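Local coordinates for vestitone reductase (Medicago sativa, PDB 2P4H), which catalyses the NADPH-dependent, stereospecific reduction of (3R)-vestitone, the penultimate step in making the phytoalexin medicarpin, at residues G2-T7 with G77-A82; N29-A34 with D66-A71. One frame throughout, in Å; residues are numbered along the deposited sequence.

How the contacts relate
The two contacts share one sheet. Strand 3-7 of contact 1 and strand 27-31 of contact 2 are neighbours in it, and the contact centres lie about 10 Å apart. Two probable hydrogen bonds join them: Val-6 N to Asn-29 O and Val-6 O to Thr-30 OG1, each 2.8 Å. Contact 1 adds strand 77-80 on the other side of strand 3-7. Contact 2 sets residues 66-71, just ahead of that strand in the chain, against strand 27-31. Contact 2 includes Arg-33, predicted to bind NADP(+), and its side chain is about 6 Å from that of Ala-82. Gly-8 of that predicted site lies about 4 Å from the Ala-82 side chain and 5 Å from Thr-31's.

Contact 1 of 2, residues G2-T7 with G77-A82; sequences GRVCVT and GIFHTA
The Phe-79 ring takes Val-4 CG1 on one face. This methyl stands 3.8 Å from the ring centroid, 7° off the ring normal, in a CH-pi contact. Val-4 puts CG1 opposite its backbone N (chi1 176°), which carries the methyl across to the neighbouring strand. Val-6 CG2 meets the same ring obliquely, 4.3 Å from Phe-79 CD2. The His-80 ring meets that of Tyr-122. His-234 makes an edge-to-face pair with Phe-79, and Ile-17 and Leu-21 of helix 12-23 also touch it. A serine in place of Phe-79 takes away the ring, and would probably leave Val-4 CG1 without its CH-pi partner and open a gap beneath helix 12-23.

Strands 3-7 and 77-80 run parallel in the middle of the Rossmann-type sheet, where strand order is 3-2-1-4-5-6-7. Three backbone bonds zip them together: Cys-5 N to Gly-77 O (3.0 Å), Phe-79 N to Cys-5 O (2.8 Å) and Thr-7 N to Phe-79 O (3.1 Å). Gly-77 N is buried without a partner. On the sheet face of Cys-5, Ile-78 packs against Ile-107 and Cys-111 of helix 95-111.

Beyond strand 77-80 a side chain joins the bonding: Thr-81 OG1 donates to Thr-7 O at 2.6 Å, tilted 33° from the carbonyl plane. This bond ties the turn after strand 77-80 to the end of strand 3-7, where the predicted NADP(+)-binding glycine loop begins.

Contact 2 of 2, residues N29-A34 with D66-A71; sequences NTTIRA and DSFAAA
Thr-31 and Phe-68 meet with their side chains at about a right angle. The threonine OG1 lies at the ring edge, in plane, 3.9 Å from Phe-68 CE1. The methyl CG2 reaches the same carbon, at 4.0 Å from Phe-68 CE1. Thr-31 holds OG1 between its backbone N and carbonyl carbon (chi1 59°), which leaves CG2 to extend toward the helix. There CG2 packs on Ala-71, 4.1 Å from its CB. One methyl is thus shared between Phe-68 CE1 and the Ala-71 methyl.

Asn-29 CB heads toward residues 66-71 and lies 3.4 Å from Ala-71 O.

The contact sets Phe-68 and the short, weakly bonded helix about 69-72 beside strand 27-31 of the Rossmann-type domain. Segment 29-34 runs on to Arg-33, a predicted NADP(+)-binding residue. Ala-71 also touches Cys-5 of strand 3-7. Phe-68 goes on to Ile-107 and Ala-110 of helix 95-111, so its ring bridges the strand and that helix.

Thr-31 meets Phe-68 and Ala-71 by van der Waals contact, with its hydroxyl at the ring edge and its methyl on both partners. At Thr-31 the fit therefore probably rests on shape.

Contact 1 of 2, residues G2-T7 with G77-A82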
loop_
_atom_site.group_PDB
_atom_site.type_symbol
_atom_site.label_atom_id
_atom_site.label_comp_id
_atom_site.label_asym_id
_atom_site.label_seq_id
_atom_site.Cartn_x
_atom_site.Cartn_y
_atom_site.Cartn_z
ATOM N N GLY A 2 -22.735 -2.220 2.405
ATOM C CA GLY A 2 -22.255 -2.122 3.770
ATOM C C GLY A 2 -21.298 -0.965 3.965
ATOM O O GLY A 2 -20.881 -0.320 3.004
ATOM N N ARG A 3 -20.946 -0.708 5.219
ATOM C CA ARG A 3 -20.042 0.382 5.547
ATOM C C ARG A 3 -18.645 -0.128 5.883
ATOM O O ARG A 3 -18.485 -1.114 6.599
ATOM C CB ARG A 3 -20.609 1.180 6.723
ATOM C CG ARG A 3 -19.860 2.459 7.036
ATOM C CD ARG A 3 -20.736 3.401 7.837
ATOM N NE ARG A 3 -21.938 3.762 7.088
ATOM C CZ ARG A 3 -22.934 4.496 7.574
ATOM N NH1 ARG A 3 -22.881 4.955 8.817
ATOM N NH2 ARG A 3 -23.989 4.765 6.817
ATOM N N VAL A 4 -17.635 0.547 5.349
ATOM C CA VAL A 4 -16.250 0.169 5.600
ATOM C C VAL A 4 -15.490 1.355 6.181
ATOM O O VAL A 4 -15.618 2.480 5.697
ATOM C CB VAL A 4 -15.548 -0.283 4.295
ATOM C CG1 VAL A 4 -14.079 -0.586 4.562
ATOM C CG2 VAL A 4 -16.245 -1.514 3.734
ATOM N N CYS A 5 -14.711 1.106 7.230
ATOM C CA CYS A 5 -13.918 2.164 7.845
ATOM C C CYS A 5 -12.509 2.105 7.268
ATOM O O CYS A 5 -11.848 1.067 7.337
ATOM C CB CYS A 5 -13.855 1.989 9.365
ATOM S SG CYS A 5 -12.916 3.298 10.201
ATOM N N VAL A 6 -12.063 3.223 6.706
ATOM C CA VAL A 6 -10.738 3.330 6.101
ATOM C C VAL A 6 -9.900 4.359 6.853
ATOM O O VAL A 6 -10.294 5.518 6.957
ATOM C CB VAL A 6 -10.832 3.803 4.629
ATOM C CG1 VAL A 6 -9.444 3.875 4.009
ATOM C CG2 VAL A 6 -11.723 2.868 3.825
ATOM N N THR A 7 -8.752 3.949 7.383
ATOM C CA THR A 7 -7.892 4.905 8.072
ATOM C C THR A 7 -6.948 5.511 7.037
ATOM O O THR A 7 -6.733 4.925 5.972
ATOM C CB THR A 7 -7.049 4.247 9.180
ATOM O OG1 THR A 7 -6.150 3.296 8.596
ATOM C CG2 THR A 7 -7.946 3.556 10.190
ATOM N N GLY A 77 -16.323 -3.969 7.416
ATOM C CA GLY A 77 -14.900 -4.128 7.194
ATOM C C GLY A 77 -14.103 -2.927 7.660
ATOM O O GLY A 77 -14.633 -1.820 7.772
ATOM N N ILE A 78 -12.828 -3.164 7.954
ATOM C CA ILE A 78 -11.911 -2.116 8.376
ATOM C C ILE A 78 -10.652 -2.267 7.534
ATOM O O ILE A 78 -10.041 -3.341 7.510
ATOM C CB ILE A 78 -11.510 -2.244 9.869
ATOM C CG1 ILE A 78 -12.730 -2.029 10.771
ATOM C CG2 ILE A 78 -10.424 -1.223 10.205
ATOM C CD1 ILE A 78 -12.459 -2.338 12.242
ATOM N N PHE A 79 -10.289 -1.204 6.824
ATOM C CA PHE A 79 -9.084 -1.197 6.002
ATOM C C PHE A 79 -8.131 -0.224 6.686
ATOM O O PHE A 79 -8.296 0.996 6.594
ATOM C CB PHE A 79 -9.376 -0.712 4.576
ATOM C CG PHE A 79 -10.318 -1.597 3.791
ATOM C CD1 PHE A 79 -10.667 -2.867 4.244
ATOM C CD2 PHE A 79 -10.839 -1.157 2.576
ATOM C CE1 PHE A 79 -11.520 -3.686 3.498
ATOM C CE2 PHE A 79 -11.691 -1.966 1.824
ATOM C CZ PHE A 79 -12.032 -3.231 2.285
ATOM N N HIS A 80 -7.143 -0.768 7.386
ATOM C CA HIS A 80 -6.182 0.052 8.105
ATOM C C HIS A 80 -4.962 0.333 7.232
ATOM O O HIS A 80 -4.050 -0.493 7.138
ATOM C CB HIS A 80 -5.765 -0.653 9.400
ATOM C CG HIS A 80 -5.010 0.229 10.341
ATOM N ND1 HIS A 80 -4.264 -0.254 11.394
ATOM C CD2 HIS A 80 -4.900 1.577 10.388
ATOM C CE1 HIS A 80 -3.724 0.760 12.048
ATOM N NE2 HIS A 80 -4.096 1.882 11.457
ATOM N N THR A 81 -4.953 1.508 6.603
ATOM C CA THR A 81 -3.867 1.909 5.706
ATOM C C THR A 81 -2.942 2.967 6.304
ATOM O O THR A 81 -1.916 3.307 5.711
ATOM C CB THR A 81 -4.412 2.496 4.382
ATOM O OG1 THR A 81 -4.748 3.879 4.572
ATOM C CG2 THR A 81 -5.659 1.745 3.934
ATOM N N ALA A 82 -3.308 3.484 7.473
ATOM C CA ALA A 82 -2.528 4.529 8.129
ATOM C C ALA A 82 -1.467 4.040 9.110
ATOM O O ALA A 82 -1.575 2.956 9.685
ATOM C CB ALA A 82 -3.471 5.493 8.841
#

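Contact 2 of 2, residues N29-A34 with D66-A71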
loop_
_atom_site.group_PDB
_atom_site.type_symbol
_atom_site.label_atom_id
_atom_site.label_comp_id
_atom_site.label_asym_id
_atom_site.label_seq_id
_atom_site.Cartn_x
_atom_site.Cartn_y
_atom_site.Cartn_z
ATOM N N ASN A 29 -16.572 5.241 6.184
ATOM C CA ASN A 29 -16.247 6.014 7.378
ATOM C C ASN A 29 -14.738 6.159 7.245
ATOM O O ASN A 29 -14.062 5.203 6.865
ATOM C CB ASN A 29 -16.545 5.235 8.662
ATOM C CG ASN A 29 -18.013 5.245 9.039
ATOM O OD1 ASN A 29 -18.417 4.569 9.988
ATOM N ND2 ASN A 29 -18.814 6.014 8.313
ATOM N N THR A 30 -14.199 7.332 7.540
ATOM C CA THR A 30 -12.759 7.497 7.425
ATOM C C THR A 30 -12.166 8.388 8.504
ATOM O O THR A 30 -12.833 9.286 9.033
ATOM C CB THR A 30 -12.368 8.057 6.026
ATOM O OG1 THR A 30 -10.943 7.994 5.859
ATOM C CG2 THR A 30 -12.816 9.508 5.879
ATOM N N THR A 31 -10.915 8.101 8.843
ATOM C CA THR A 31 -10.156 8.879 9.810
ATOM C C THR A 31 -8.952 9.347 8.998
ATOM O O THR A 31 -8.460 8.614 8.132
ATOM C CB THR A 31 -9.708 8.025 11.028
ATOM O OG1 THR A 31 -8.893 6.930 10.592
ATOM C CG2 THR A 31 -10.919 7.483 11.762
ATOM N N ILE A 32 -8.497 10.569 9.246
ATOM C CA ILE A 32 -7.381 11.115 8.485
ATOM C C ILE A 32 -6.280 11.725 9.342
ATOM O O ILE A 32 -6.479 12.014 10.523
ATOM C CB ILE A 32 -7.876 12.191 7.491
ATOM C CG1 ILE A 32 -8.440 13.390 8.258
ATOM C CG2 ILE A 32 -8.960 11.610 6.590
ATOM C CD1 ILE A 32 -8.928 14.518 7.371
ATOM N N ARG A 33 -5.118 11.920 8.727
ATOM C CA ARG A 33 -3.966 12.502 9.404
ATOM C C ARG A 33 -3.967 14.012 9.212
ATOM O O ARG A 33 -3.980 14.502 8.082
ATOM C CB ARG A 33 -2.670 11.914 8.838
ATOM C CG ARG A 33 -1.404 12.485 9.458
ATOM C CD ARG A 33 -0.159 11.934 8.778
ATOM N NE ARG A 33 -0.072 12.339 7.377
ATOM C CZ ARG A 33 0.071 13.596 6.968
ATOM N NH1 ARG A 33 0.147 14.582 7.853
ATOM N NH2 ARG A 33 0.138 13.871 5.672
ATOM N N ALA A 34 -3.957 14.747 10.318
ATOM C CA ALA A 34 -3.954 16.204 10.263
ATOM C C ALA A 34 -2.663 16.704 9.628
ATOM O O ALA A 34 -1.608 16.085 9.777
ATOM C CB ALA A 34 -4.105 16.779 11.664
ATOM N N ASP A 66 -10.398 3.452 21.912
ATOM C CA ASP A 66 -11.721 4.030 22.101
ATOM C C ASP A 66 -12.049 5.159 21.131
ATOM O O ASP A 66 -13.215 5.380 20.811
ATOM C CB ASP A 66 -11.884 4.540 23.533
ATOM C CG ASP A 66 -13.277 5.073 23.795
ATOM O OD1 ASP A 66 -14.234 4.267 23.801
ATOM O OD2 ASP A 66 -13.418 6.299 23.979
ATOM N N SER A 67 -11.033 5.877 20.661
ATOM C CA SER A 67 -11.268 6.979 19.735
ATOM C C SER A 67 -11.768 6.485 18.376
ATOM O O SER A 67 -12.186 7.285 17.538
ATOM C CB SER A 67 -9.994 7.810 19.546
ATOM O OG SER A 67 -9.063 7.155 18.698
ATOM N N PHE A 68 -11.721 5.170 18.165
ATOM C CA PHE A 68 -12.182 4.565 16.913
ATOM C C PHE A 68 -13.563 3.925 17.037
ATOM O O PHE A 68 -14.135 3.489 16.039
ATOM C CB PHE A 68 -11.203 3.480 16.448
ATOM C CG PHE A 68 -9.926 4.016 15.877
ATOM C CD1 PHE A 68 -9.895 4.550 14.590
ATOM C CD2 PHE A 68 -8.753 3.993 16.624
ATOM C CE1 PHE A 68 -8.711 5.054 14.056
ATOM C CE2 PHE A 68 -7.564 4.495 16.100
ATOM C CZ PHE A 68 -7.545 5.026 14.814
ATOM N N ALA A 69 -14.093 3.861 18.256
ATOM C CA ALA A 69 -15.391 3.233 18.491
ATOM C C ALA A 69 -16.501 3.690 17.551
ATOM O O ALA A 69 -17.179 2.866 16.939
ATOM C CB ALA A 69 -15.815 3.442 19.944
ATOM N N ALA A 70 -16.689 4.999 17.429
ATOM C CA ALA A 70 -17.733 5.521 16.559
ATOM C C ALA A 70 -17.447 5.255 15.081
ATOM O O ALA A 70 -18.352 4.928 14.313
ATOM C CB ALA A 70 -17.906 7.019 16.795
ATOM N N ALA A 71 -16.183 5.387 14.691
ATOM C CA ALA A 71 -15.791 5.182 13.302
ATOM C C ALA A 71 -15.990 3.762 12.779
ATOM O O ALA A 71 -16.207 3.574 11.581
ATOM C CB ALA A 71 -14.337 5.603 13.109
#